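Endo-b-1,4-glucanase (Nasutitermes takasagoensis, PDB 1KS8) probably catalyses the endohydrolysis of beta-1,4-glucosidic linkages in cellulose, as a family 9 glycosyl hydrolase built on an (alpha/alpha)6 fold. Local coordinates at residues Ser21-Ala26 and Arg33-Leu38; Tyr16-Ser21 and Gln28-Arg33; Gly50-Ala55 and Arg93-Trp98; Ala125-Pro130 and Ser362-Pro367. One frame throughout, in Å; residues are numbered along the deposited sequence.

Contact 1 (Ser21-Ala26 and Arg33-Leu38); sequences SGRLPA and RKDSAL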
loop_
_atom_site.group_PDB
_atom_site.type_symbol
_atom_site.label_atom_id
_atom_site.label_comp_id
_atom_site.label_asym_id
_atom_site.label_seq_id
_atom_site.Cartn_x
_atom_site.Cartn_y
_atom_site.Cartn_z
ATOM N N SER A 21 3.763 -0.753 13.914
ATOM C CA SER A 21 4.934 -0.362 14.683
ATOM C C SER A 21 4.432 0.527 15.822
ATOM O O SER A 21 3.354 1.123 15.722
ATOM C CB SER A 21 5.909 0.425 13.798
ATOM O OG SER A 21 7.044 0.846 14.540
ATOM N N GLY A 22 5.198 0.601 16.908
ATOM C CA GLY A 22 4.816 1.439 18.033
ATOM C C GLY A 22 4.054 0.731 19.135
ATOM O O GLY A 22 4.153 -0.483 19.296
ATOM N N ARG A 23 3.297 1.504 19.908
ATOM C CA ARG A 23 2.501 0.958 21.003
ATOM C C ARG A 23 1.194 0.407 20.442
ATOM O O ARG A 23 0.405 1.140 19.846
ATOM C CB ARG A 23 2.214 2.051 22.035
ATOM C CG ARG A 23 1.559 1.538 23.305
ATOM C CD ARG A 23 1.409 2.623 24.366
ATOM N NE ARG A 23 2.695 3.134 24.837
ATOM C CZ ARG A 23 3.389 4.097 24.238
ATOM N NH1 ARG A 23 2.924 4.670 23.136
ATOM N NH2 ARG A 23 4.555 4.486 24.740
ATOM N N LEU A 24 0.973 -0.888 20.635
ATOM C CA LEU A 24 -0.228 -1.536 20.126
ATOM C C LEU A 24 -1.422 -1.329 21.052
ATOM O O LEU A 24 -1.277 -1.302 22.276
ATOM C CB LEU A 24 0.041 -3.027 19.918
ATOM C CG LEU A 24 1.272 -3.299 19.046
ATOM C CD1 LEU A 24 1.484 -4.797 18.916
ATOM C CD2 LEU A 24 1.094 -2.657 17.673
ATOM N N PRO A 25 -2.624 -1.183 20.474
ATOM C CA PRO A 25 -3.847 -0.972 21.250
ATOM C C PRO A 25 -4.296 -2.191 22.043
ATOM O O PRO A 25 -3.941 -3.327 21.726
ATOM C CB PRO A 25 -4.858 -0.568 20.183
ATOM C CG PRO A 25 -4.433 -1.392 19.018
ATOM C CD PRO A 25 -2.925 -1.223 19.030
ATOM N N ALA A 26 -5.090 -1.940 23.078
ATOM C CA ALA A 26 -5.597 -3.008 23.926
ATOM C C ALA A 26 -6.441 -4.003 23.137
ATOM O O ALA A 26 -6.489 -5.185 23.476
ATOM C CB ALA A 26 -6.419 -2.420 25.070
ATOM N N ARG A 33 2.128 -10.065 18.276
ATOM C CA ARG A 33 2.922 -8.865 18.019
ATOM C C ARG A 33 2.914 -8.043 19.308
ATOM O O ARG A 33 1.890 -7.965 19.995
ATOM C CB ARG A 33 2.319 -8.036 16.877
ATOM C CG ARG A 33 2.701 -8.486 15.468
ATOM C CD ARG A 33 4.209 -8.424 15.243
ATOM N NE ARG A 33 4.805 -7.284 15.937
ATOM C CZ ARG A 33 4.631 -6.012 15.598
ATOM N NH1 ARG A 33 3.884 -5.691 14.548
ATOM N NH2 ARG A 33 5.172 -5.054 16.342
ATOM N N LYS A 34 4.050 -7.432 19.629
ATOM C CA LYS A 34 4.179 -6.640 20.850
ATOM C C LYS A 34 4.640 -5.212 20.581
ATOM O O LYS A 34 5.092 -4.890 19.485
ATOM C CB LYS A 34 5.185 -7.308 21.790
ATOM C CG LYS A 34 4.922 -8.781 22.061
ATOM C CD LYS A 34 3.587 -8.996 22.753
ATOM C CE LYS A 34 3.300 -10.480 22.917
ATOM N NZ LYS A 34 1.979 -10.739 23.552
ATOM N N ASP A 35 4.528 -4.361 21.597
ATOM C CA ASP A 35 4.962 -2.974 21.478
ATOM C C ASP A 35 6.426 -2.955 21.043
ATOM O O ASP A 35 7.241 -3.735 21.543
ATOM C CB ASP A 35 4.836 -2.249 22.822
ATOM C CG ASP A 35 3.402 -2.136 23.303
ATOM O OD1 ASP A 35 2.470 -2.410 22.521
ATOM O OD2 ASP A 35 3.214 -1.757 24.480
ATOM N N SER A 36 6.770 -2.053 20.130
ATOM C CA SER A 36 8.141 -1.973 19.644
ATOM C C SER A 36 8.425 -0.625 19.005
ATOM O O SER A 36 7.504 0.150 18.735
ATOM C CB SER A 36 8.398 -3.075 18.614
ATOM O OG SER A 36 7.673 -2.832 17.417
ATOM N N ALA A 37 9.707 -0.363 18.758
ATOM C CA ALA A 37 10.148 0.883 18.140
ATOM C C ALA A 37 9.544 2.077 18.864
ATOM O O ALA A 37 9.111 3.048 18.237
ATOM C CB ALA A 37 9.747 0.898 16.664
ATOM N N LEU A 38 9.544 2.009 20.192
ATOM C CA LEU A 38 8.971 3.065 21.020
ATOM C C LEU A 38 9.852 4.302 21.164
ATOM O O LEU A 38 9.436 5.291 21.768
ATOM C CB LEU A 38 8.636 2.506 22.408
ATOM C CG LEU A 38 7.671 1.316 22.409
ATOM C CD1 LEU A 38 7.443 0.843 23.840
ATOM C CD2 LEU A 38 6.355 1.718 21.762
HETATM O O HOH W 1 7.121 3.143 16.249
HETATM O O HOH W 2 4.863 -2.618 17.737
HETATM O O HOH W 3 0.376 -3.623 23.777
#

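Contact 2 (Tyr16-Ser21 and Gln28-Arg33); sequences YEAQRS and QKVTWR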
loop_
_atom_site.group_PDB
_atom_site.type_symbol
_atom_site.label_atom_id
_atom_site.label_comp_id
_atom_site.label_asym_id
_atom_site.label_seq_id
_atom_site.Cartn_x
_atom_site.Cartn_y
_atom_site.Cartn_z
ATOM N N TYR A 16 -2.237 -6.273 8.177
ATOM C CA TYR A 16 -1.838 -4.919 8.532
ATOM C C TYR A 16 -1.631 -4.776 10.041
ATOM O O TYR A 16 -0.737 -4.056 10.474
ATOM C CB TYR A 16 -2.837 -3.896 7.973
ATOM C CG TYR A 16 -2.619 -3.659 6.488
ATOM C CD1 TYR A 16 -1.444 -3.058 6.029
ATOM C CD2 TYR A 16 -3.545 -4.096 5.542
ATOM C CE1 TYR A 16 -1.197 -2.907 4.665
ATOM C CE2 TYR A 16 -3.308 -3.947 4.175
ATOM C CZ TYR A 16 -2.133 -3.355 3.745
ATOM O OH TYR A 16 -1.889 -3.214 2.397
ATOM N N GLU A 17 -2.427 -5.476 10.849
ATOM C CA GLU A 17 -2.221 -5.400 12.294
ATOM C C GLU A 17 -0.836 -5.967 12.615
ATOM O O GLU A 17 -0.157 -5.487 13.521
ATOM C CB GLU A 17 -3.277 -6.200 13.072
ATOM C CG GLU A 17 -4.674 -5.601 13.081
ATOM C CD GLU A 17 -5.482 -6.021 14.298
ATOM O OE1 GLU A 17 -6.716 -5.819 14.296
ATOM O OE2 GLU A 17 -4.879 -6.542 15.262
ATOM N N ALA A 18 -0.423 -6.988 11.866
ATOM C CA ALA A 18 0.878 -7.621 12.073
ATOM C C ALA A 18 2.040 -6.716 11.670
ATOM O O ALA A 18 3.182 -6.956 12.067
ATOM C CB ALA A 18 0.952 -8.936 11.291
ATOM N N GLN A 19 1.745 -5.685 10.880
ATOM C CA GLN A 19 2.761 -4.744 10.408
ATOM C C GLN A 19 2.850 -3.481 11.258
ATOM O O GLN A 19 3.677 -2.608 10.996
ATOM C CB GLN A 19 2.466 -4.334 8.962
ATOM C CG GLN A 19 2.563 -5.457 7.946
ATOM C CD GLN A 19 3.949 -6.065 7.891
ATOM O OE1 GLN A 19 4.202 -7.114 8.480
ATOM N NE2 GLN A 19 4.862 -5.399 7.191
ATOM N N ARG A 20 2.003 -3.375 12.274
ATOM C CA ARG A 20 2.006 -2.189 13.117
ATOM C C ARG A 20 3.269 -1.984 13.939
ATOM O O ARG A 20 3.781 -2.910 14.574
ATOM C CB ARG A 20 0.807 -2.215 14.066
ATOM C CG ARG A 20 -0.527 -2.042 13.385
ATOM C CD ARG A 20 -1.655 -2.253 14.371
ATOM N NE ARG A 20 -2.951 -1.971 13.765
ATOM C CZ ARG A 20 -4.111 -2.067 14.406
ATOM N NH1 ARG A 20 -4.138 -2.445 15.676
ATOM N NH2 ARG A 20 -5.239 -1.774 13.776
ATOM N N SER A 21 3.763 -0.753 13.914
ATOM C CA SER A 21 4.934 -0.362 14.683
ATOM C C SER A 21 4.432 0.527 15.822
ATOM O O SER A 21 3.354 1.123 15.722
ATOM C CB SER A 21 5.909 0.425 13.798
ATOM O OG SER A 21 7.044 0.846 14.540
ATOM N N GLN A 28 -5.909 -5.051 20.107
ATOM C CA GLN A 28 -5.125 -5.656 19.034
ATOM C C GLN A 28 -5.585 -7.107 18.876
ATOM O O GLN A 28 -5.772 -7.810 19.869
ATOM C CB GLN A 28 -3.635 -5.615 19.397
ATOM C CG GLN A 28 -2.711 -6.415 18.476
ATOM C CD GLN A 28 -2.179 -5.621 17.294
ATOM O OE1 GLN A 28 -1.426 -6.156 16.474
ATOM N NE2 GLN A 28 -2.559 -4.349 17.199
ATOM N N LYS A 29 -5.772 -7.552 17.635
ATOM C CA LYS A 29 -6.212 -8.920 17.372
ATOM C C LYS A 29 -5.036 -9.858 17.116
ATOM O O LYS A 29 -5.083 -11.033 17.477
ATOM C CB LYS A 29 -7.194 -8.937 16.196
ATOM C CG LYS A 29 -8.522 -8.269 16.542
ATOM C CD LYS A 29 -9.467 -8.156 15.357
ATOM C CE LYS A 29 -10.734 -7.416 15.770
ATOM N NZ LYS A 29 -11.693 -7.243 14.649
ATOM N N VAL A 30 -3.984 -9.342 16.488
ATOM C CA VAL A 30 -2.787 -10.139 16.239
ATOM C C VAL A 30 -1.941 -9.914 17.493
ATOM O O VAL A 30 -1.052 -9.058 17.536
ATOM C CB VAL A 30 -2.050 -9.656 14.975
ATOM C CG1 VAL A 30 -0.771 -10.454 14.779
ATOM C CG2 VAL A 30 -2.960 -9.816 13.767
ATOM N N THR A 31 -2.249 -10.702 18.518
ATOM C CA THR A 31 -1.605 -10.590 19.817
ATOM C C THR A 31 -0.190 -11.123 19.982
ATOM O O THR A 31 0.421 -10.897 21.024
ATOM C CB THR A 31 -2.497 -11.208 20.907
ATOM O OG1 THR A 31 -2.772 -12.574 20.585
ATOM C CG2 THR A 31 -3.809 -10.440 21.005
ATOM N N TRP A 32 0.337 -11.839 18.991
ATOM C CA TRP A 32 1.712 -12.307 19.125
ATOM C C TRP A 32 2.664 -11.143 18.847
ATOM O O TRP A 32 3.856 -11.221 19.145
ATOM C CB TRP A 32 2.012 -13.498 18.202
ATOM C CG TRP A 32 1.580 -13.363 16.777
ATOM C CD1 TRP A 32 0.416 -13.817 16.224
ATOM C CD2 TRP A 32 2.330 -12.780 15.705
ATOM N NE1 TRP A 32 0.397 -13.559 14.876
ATOM C CE2 TRP A 32 1.560 -12.922 14.530
ATOM C CE3 TRP A 32 3.581 -12.152 15.623
ATOM C CZ2 TRP A 32 1.997 -12.460 13.285
ATOM C CZ3 TRP A 32 4.016 -11.691 14.385
ATOM C CH2 TRP A 32 3.225 -11.848 13.233
ATOM N N ARG A 33 2.128 -10.065 18.276
ATOM C CA ARG A 33 2.922 -8.865 18.019
ATOM C C ARG A 33 2.914 -8.043 19.308
ATOM O O ARG A 33 1.890 -7.965 19.995
ATOM C CB ARG A 33 2.319 -8.036 16.877
ATOM C CG ARG A 33 2.701 -8.486 15.468
ATOM C CD ARG A 33 4.209 -8.424 15.243
ATOM N NE ARG A 33 4.805 -7.284 15.937
ATOM C CZ ARG A 33 4.631 -6.012 15.598
ATOM N NH1 ARG A 33 3.884 -5.691 14.548
ATOM N NH2 ARG A 33 5.172 -5.054 16.342
#

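Contact 3 (Gly50-Ala55 and Arg93-Trp98); sequences GGYFDA and RKAVKW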
loop_
_atom_site.group_PDB
_atom_site.type_symbol
_atom_site.label_atom_id
_atom_site.label_comp_id
_atom_site.label_asym_id
_atom_site.label_seq_id
_atom_site.Cartn_x
_atom_site.Cartn_y
_atom_site.Cartn_z
ATOM N N GLY A 50 4.805 4.719 15.908
ATOM C CA GLY A 50 3.607 4.327 15.194
ATOM C C GLY A 50 3.891 4.026 13.736
ATOM O O GLY A 50 5.038 3.774 13.354
ATOM N N GLY A 51 2.849 4.056 12.915
ATOM C CA GLY A 51 3.024 3.764 11.505
ATOM C C GLY A 51 3.203 2.277 11.260
ATOM O O GLY A 51 3.088 1.463 12.179
ATOM N N TYR A 52 3.494 1.926 10.012
ATOM C CA TYR A 52 3.683 0.533 9.626
ATOM C C TYR A 52 5.111 0.174 9.253
ATOM O O TYR A 52 5.811 0.957 8.607
ATOM C CB TYR A 52 2.829 0.191 8.404
ATOM C CG TYR A 52 1.343 0.154 8.626
ATOM C CD1 TYR A 52 0.759 -0.869 9.367
ATOM C CD2 TYR A 52 0.512 1.118 8.061
ATOM C CE1 TYR A 52 -0.614 -0.939 9.539
ATOM C CE2 TYR A 52 -0.869 1.060 8.225
ATOM C CZ TYR A 52 -1.423 0.026 8.966
ATOM O OH TYR A 52 -2.784 -0.056 9.130
ATOM N N PHE A 53 5.532 -1.016 9.662
ATOM C CA PHE A 53 6.835 -1.525 9.264
ATOM C C PHE A 53 6.558 -1.837 7.795
ATOM O O PHE A 53 5.461 -2.283 7.443
ATOM C CB PHE A 53 7.173 -2.798 10.037
ATOM C CG PHE A 53 7.511 -2.555 11.482
ATOM C CD1 PHE A 53 8.480 -1.620 11.835
ATOM C CD2 PHE A 53 6.894 -3.291 12.487
ATOM C CE1 PHE A 53 8.837 -1.424 13.169
ATOM C CE2 PHE A 53 7.245 -3.104 13.824
ATOM C CZ PHE A 53 8.217 -2.171 14.164
ATOM N N ASP A 54 7.540 -1.615 6.932
ATOM C CA ASP A 54 7.319 -1.806 5.505
ATOM C C ASP A 54 6.999 -3.200 4.996
ATOM O O ASP A 54 5.990 -3.407 4.320
ATOM C CB ASP A 54 8.514 -1.276 4.717
ATOM C CG ASP A 54 8.300 -1.363 3.221
ATOM O OD1 ASP A 54 7.383 -0.681 2.713
ATOM O OD2 ASP A 54 9.037 -2.120 2.554
ATOM N N ALA A 55 7.860 -4.156 5.320
ATOM C CA ALA A 55 7.683 -5.506 4.816
ATOM C C ALA A 55 8.049 -6.544 5.865
ATOM O O ALA A 55 7.404 -6.623 6.906
ATOM C CB ALA A 55 8.545 -5.677 3.570
ATOM N N ARG A 93 -11.229 1.425 8.826
ATOM C CA ARG A 93 -10.896 2.799 9.164
ATOM C C ARG A 93 -9.645 2.831 10.038
ATOM O O ARG A 93 -8.776 3.681 9.855
ATOM C CB ARG A 93 -12.073 3.458 9.889
ATOM C CG ARG A 93 -13.260 3.726 8.980
ATOM C CD ARG A 93 -14.501 4.105 9.766
ATOM N NE ARG A 93 -15.566 4.562 8.881
ATOM C CZ ARG A 93 -16.839 4.684 9.241
ATOM N NH1 ARG A 93 -17.214 4.376 10.475
ATOM N NH2 ARG A 93 -17.733 5.122 8.366
ATOM N N LYS A 94 -9.548 1.895 10.979
ATOM C CA LYS A 94 -8.389 1.834 11.863
ATOM C C LYS A 94 -7.096 1.598 11.091
ATOM O O LYS A 94 -6.048 2.132 11.451
ATOM C CB LYS A 94 -8.557 0.726 12.903
ATOM C CG LYS A 94 -9.603 1.015 13.964
ATOM C CD LYS A 94 -9.678 -0.127 14.967
ATOM C CE LYS A 94 -10.709 0.156 16.048
ATOM N NZ LYS A 94 -10.392 1.406 16.790
ATOM N N ALA A 95 -7.169 0.791 10.038
ATOM C CA ALA A 95 -5.990 0.492 9.230
ATOM C C ALA A 95 -5.477 1.754 8.545
ATOM O O ALA A 95 -4.271 1.965 8.419
ATOM C CB ALA A 95 -6.322 -0.576 8.195
ATOM N N VAL A 96 -6.399 2.598 8.104
ATOM C CA VAL A 96 -6.024 3.844 7.455
ATOM C C VAL A 96 -5.475 4.817 8.500
ATOM O O VAL A 96 -4.420 5.427 8.308
ATOM C CB VAL A 96 -7.242 4.483 6.753
ATOM C CG1 VAL A 96 -6.907 5.897 6.292
ATOM C CG2 VAL A 96 -7.657 3.632 5.564
ATOM N N LYS A 97 -6.178 4.939 9.621
ATOM C CA LYS A 97 -5.761 5.860 10.670
ATOM C C LYS A 97 -4.404 5.514 11.274
ATOM O O LYS A 97 -3.673 6.404 11.711
ATOM C CB LYS A 97 -6.831 5.922 11.767
ATOM C CG LYS A 97 -6.613 7.028 12.790
ATOM C CD LYS A 97 -7.854 7.216 13.656
ATOM C CE LYS A 97 -7.728 8.426 14.571
ATOM N NZ LYS A 97 -6.641 8.274 15.574
ATOM N N TRP A 98 -4.049 4.234 11.298
ATOM C CA TRP A 98 -2.759 3.863 11.861
ATOM C C TRP A 98 -1.654 4.528 11.046
ATOM O O TRP A 98 -0.628 4.938 11.585
ATOM C CB TRP A 98 -2.572 2.345 11.861
ATOM C CG TRP A 98 -1.460 1.923 12.762
ATOM C CD1 TRP A 98 -0.135 1.813 12.444
ATOM C CD2 TRP A 98 -1.559 1.661 14.166
ATOM N NE1 TRP A 98 0.597 1.505 13.566
ATOM C CE2 TRP A 98 -0.253 1.406 14.638
ATOM C CE3 TRP A 98 -2.627 1.620 15.071
ATOM C CZ2 TRP A 98 0.016 1.115 15.980
ATOM C CZ3 TRP A 98 -2.360 1.332 16.407
ATOM C CH2 TRP A 98 -1.049 1.084 16.847
HETATM O O HOH W 4 0.405 5.148 14.047
#

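Contact 4 (Ala125-Pro130 and Ser362-Pro367); sequences AFWGRP and SSSCPP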
loop_
_atom_site.group_PDB
_atom_site.type_symbol
_atom_site.label_atom_id
_atom_site.label_comp_id
_atom_site.label_asym_id
_atom_site.label_seq_id
_atom_site.Cartn_x
_atom_site.Cartn_y
_atom_site.Cartn_z
ATOM N N ALA A 125 20.282 -6.030 8.916
ATOM C CA ALA A 125 21.348 -6.871 9.455
ATOM C C ALA A 125 20.856 -7.641 10.680
ATOM O O ALA A 125 21.523 -8.554 11.166
ATOM C CB ALA A 125 22.548 -6.012 9.830
ATOM N N PHE A 126 19.680 -7.259 11.166
ATOM C CA PHE A 126 19.062 -7.877 12.330
ATOM C C PHE A 126 17.902 -8.772 11.917
ATOM O O PHE A 126 17.130 -8.416 11.030
ATOM C CB PHE A 126 18.535 -6.772 13.257
ATOM C CG PHE A 126 17.631 -7.261 14.361
ATOM C CD1 PHE A 126 18.159 -7.863 15.498
ATOM C CD2 PHE A 126 16.252 -7.092 14.274
ATOM C CE1 PHE A 126 17.327 -8.287 16.534
ATOM C CE2 PHE A 126 15.412 -7.512 15.304
ATOM C CZ PHE A 126 15.950 -8.109 16.435
ATOM N N TRP A 127 17.802 -9.943 12.540
ATOM C CA TRP A 127 16.678 -10.844 12.297
ATOM C C TRP A 127 16.169 -11.248 13.673
ATOM O O TRP A 127 16.871 -11.912 14.434
ATOM C CB TRP A 127 17.072 -12.097 11.504
ATOM C CG TRP A 127 15.853 -12.881 11.087
ATOM C CD1 TRP A 127 15.099 -13.710 11.871
ATOM C CD2 TRP A 127 15.172 -12.797 9.829
ATOM N NE1 TRP A 127 13.986 -14.140 11.182
ATOM C CE2 TRP A 127 14.006 -13.592 9.927
ATOM C CE3 TRP A 127 15.431 -12.118 8.630
ATOM C CZ2 TRP A 127 13.098 -13.724 8.869
ATOM C CZ3 TRP A 127 14.529 -12.249 7.578
ATOM C CH2 TRP A 127 13.375 -13.047 7.707
ATOM N N GLY A 128 14.952 -10.827 13.996
ATOM C CA GLY A 128 14.381 -11.144 15.290
ATOM C C GLY A 128 13.101 -10.368 15.513
ATOM O O GLY A 128 12.529 -9.827 14.569
ATOM N N ARG A 129 12.647 -10.314 16.761
ATOM C CA ARG A 129 11.418 -9.598 17.096
ATOM C C ARG A 129 11.686 -8.095 17.121
ATOM O O ARG A 129 12.737 -7.655 17.579
ATOM C CB ARG A 129 10.896 -10.067 18.456
ATOM C CG ARG A 129 10.463 -11.531 18.480
ATOM C CD ARG A 129 10.086 -11.981 19.887
ATOM N NE ARG A 129 11.266 -12.046 20.741
ATOM C CZ ARG A 129 11.868 -13.169 21.121
ATOM N NH1 ARG A 129 11.404 -14.354 20.741
ATOM N NH2 ARG A 129 12.961 -13.102 21.863
ATOM N N PRO A 130 10.733 -7.284 16.639
ATOM C CA PRO A 130 10.977 -5.837 16.646
ATOM C C PRO A 130 11.230 -5.237 18.026
ATOM O O PRO A 130 12.025 -4.301 18.160
ATOM C CB PRO A 130 9.733 -5.269 15.955
ATOM C CG PRO A 130 8.667 -6.280 16.251
ATOM C CD PRO A 130 9.389 -7.603 16.122
ATOM N N SER A 362 9.067 -10.818 12.230
ATOM C CA SER A 362 8.213 -10.996 13.397
ATOM C C SER A 362 7.412 -12.290 13.426
ATOM O O SER A 362 7.289 -12.910 14.482
ATOM C CB SER A 362 7.287 -9.785 13.592
ATOM O OG SER A 362 6.320 -9.676 12.570
ATOM N N SER A 363 6.884 -12.720 12.288
ATOM C CA SER A 363 6.112 -13.959 12.275
ATOM C C SER A 363 6.986 -15.207 12.401
ATOM O O SER A 363 6.511 -16.262 12.806
ATOM C CB SER A 363 5.252 -14.054 11.005
ATOM O OG SER A 363 6.044 -14.112 9.833
ATOM N N SER A 364 8.265 -15.093 12.058
ATOM C CA SER A 364 9.163 -16.245 12.141
ATOM C C SER A 364 9.580 -16.556 13.574
ATOM O O SER A 364 9.985 -17.674 13.890
ATOM C CB SER A 364 10.428 -15.990 11.319
ATOM O OG SER A 364 11.315 -15.113 12.005
ATOM N N CYS A 365 9.467 -15.563 14.441
ATOM C CA CYS A 365 9.902 -15.707 15.820
ATOM C C CYS A 365 9.013 -16.431 16.808
ATOM O O CYS A 365 7.797 -16.281 16.798
ATOM C CB CYS A 365 10.189 -14.332 16.400
ATOM S SG CYS A 365 11.553 -13.428 15.623
ATOM N N PRO A 366 9.628 -17.236 17.687
ATOM C CA PRO A 366 8.853 -17.955 18.697
ATOM C C PRO A 366 8.589 -16.886 19.758
ATOM O O PRO A 366 9.150 -15.790 19.686
ATOM C CB PRO A 366 9.830 -19.023 19.176
ATOM C CG PRO A 366 11.153 -18.316 19.079
ATOM C CD PRO A 366 11.048 -17.631 17.730
ATOM N N PRO A 367 7.735 -17.170 20.746
ATOM C CA PRO A 367 7.512 -16.122 21.743
ATOM C C PRO A 367 8.692 -15.976 22.695
ATOM O O PRO A 367 9.452 -16.926 22.909
ATOM C CB PRO A 367 6.247 -16.590 22.454
ATOM C CG PRO A 367 6.375 -18.082 22.397
ATOM C CD PRO A 367 6.864 -18.333 20.989
#

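Contact 1 (Ser21-Ala26 and Arg33-Leu38)
G22 and S36 pair as a single antiparallel, hydrogen-bonded bridge whose two bonds are unequal. S36 N donates to G22 O over 3.2 Å at an N-H...O angle of 162°, whereas the return bond from G22 N to S36 O, 3.0 Å long, is bent to 123° and weak. A water 2.7 Å from G22 O also meets S36 OG, so that carbonyl is approached by more than its bridge partner; a second water links S21 OG to A37 O. One step along, a side chain takes over from the backbone. With CG anti to its own carbonyl carbon (chi1 -64°), D35 carries OD1 to 2.8 Å from L24 N, which meets it from above the carboxylate plane. A third water donates to both D35 OD1 and L24 O. With an alanine in place of D35, L24 N would probably lose its acceptor and the water one of its two. Van der Waals packing flanks these bonds: L24 CD1 lies 3.4 Å from R33 O, and L38 CD2 over one face of the R23 guanidinium. The pattern is that of an isolated antiparallel bridge closing an irregular loop, here the long one after helix 5-18 of the family 9 domain.

Contact 2 (Tyr16-Ser21 and Gln28-Arg33)
R20 O is gripped end-on by both terminal nitrogens of R33, at 2.8 Å from R33 NH1 and 3.1 Å from R33 NH2. The carbonyl oxygen lies in the guanidinium plane, and NH2 sits almost in line with the C=O bond. NH1 makes a further bond of 2.9 Å to A18 O, arriving 65° above that carbonyl plane. Bends at chi2 (-60°) and chi3 (-36°) curl the R33 chain back so that one cation serves both carbonyls, which probably suits the negative polarity where helix 5-18 gives way to the loop. A second acceptor is shared in the opposite sense: E17 OE2 receives K29 N at 2.7 Å, on its syn lone pair, and V30 N at 3.2 Å, from above the carboxylate plane. The carboxylate thus fixes the backbone entering the type I turn V30-R33. Beside these polar bonds, A18 CB stands 4.2 Å from V30 CG1 and equally far from W32 CH2, while V30 CG1 and R33 CG lie over one face of the W32 ring. H385 stacks on W32, and K29 NZ turns outward to a salt bridge with D91. Arginine and carboxylate together hold an irregular loop back against the last turn of helix 5-18, each bonding to main-chain groups where that helix of the (alpha/alpha)6 domain passes into the loop.

Contact 3 (Gly50-Ala55 and Arg93-Trp98)
Y52 OH donates to A95 O over 2.6 Å, lying in the carbonyl plane on a lone pair, and this short bond marks the tight part of the contact. The same hydroxyl is 3.7 Å from A95 CB and 3.6 Å from W98 CB, so it sits against two side chains one helical turn apart. W98 CD1 stands over the centre of one face of the Y52 ring. The centroids of the Y52 ring and the five-membered ring of W98 are 5.0 Å apart, planes at 45°, an oblique meeting. W98 has CG anti to its backbone N (chi1 -164°), which carries the indole across to the loop, where NE1 reaches G51 O at 2.9 Å. That oxygen lies in the indole plane, although NE1 stands well above the carbonyl plane; G51 O also takes a backbone bond from S21 N. The contact joins helix 89-106 of the (alpha/alpha)6 domain to the loop that runs on into the Asp-Ala-Gly-Asp sequence characteristic of family 9. A phenylalanine in place of Y52 keeps the ring but would probably leave A95 O without its hydroxyl donor and the ring freer to shift. Toward G50 the fit is looser. G50 C comes no nearer to W98 NE1 than 4.2 Å, and both residues are partly exposed. Here a water does the joining, accepting from G51 N at 2.9 Å and donating to W98 O, while its oxygen lies over the rim of one face of the indole. R20 adds a cation-pi contact to W98.

Contact 4 (Ala125-Pro130 and Ser362-Pro367)
S364 holds OG between its backbone N and carbonyl carbon (chi1 77°), and W127 sets its CG anti to the backbone N (chi1 -171°); together these torsions bring W127 NE1 to 3.0 Å from S364 OG. The hydroxyl is met at the indole edge, tilted somewhat from the ring plane; it accepts from W127 NE1 and is itself hydrogen-bonded to R361 O. R129 reaches the same segment by a bend at chi3 (-69°), which turns NH1 to P366 O at 2.9 Å; the oxygen lies near the guanidinium plane, with the nitrogen above the carbonyl plane. NH1 is shared with A370 O, and NE pairs with D132. Between these two bonds the packing is close. C365 SG, in disulfide linkage to C372, rests 3.4 Å from G128 C and 3.5 Å from R129 N, and R129 CG is 3.5 Å from C365 CB. G128 fits because a side chain there would run into the F126 ring. At the far end P130 CD meets S362 CB at 3.9 Å. W127 also meets the rings of H359 (edge-to-face), W374 and F377, and its side chain is about 8 Å from that of E412, a predicted active-site residue. The chemistry implies a join by hydrogen bonds and packing alone; the disulfide to C372 probably steadies the surface on which G128 and R129 rest, and R129 probably spreads its charge over D132 and two carbonyls.

Contacts 1 and 2 share S21 and R33 and alternate along the chain, folding the one loop after helix 5-18 on itself and on that helix. Contact 1 is the more exposed, relying on backbone pairing and waters; contact 2 is buried, and its polar bonds run directly from charged side chains to the main chain. Contact 3, about 10 Å from the chain's centre, is the innermost of the four and joins the loop to helix 89-106, with two aromatic side chains and a single water. Contact 4, about 22 Å out yet buried, joins distant parts of the sequence beside a disulfide. S362 and P130 pack on R33, tying it to contacts 1 and 2.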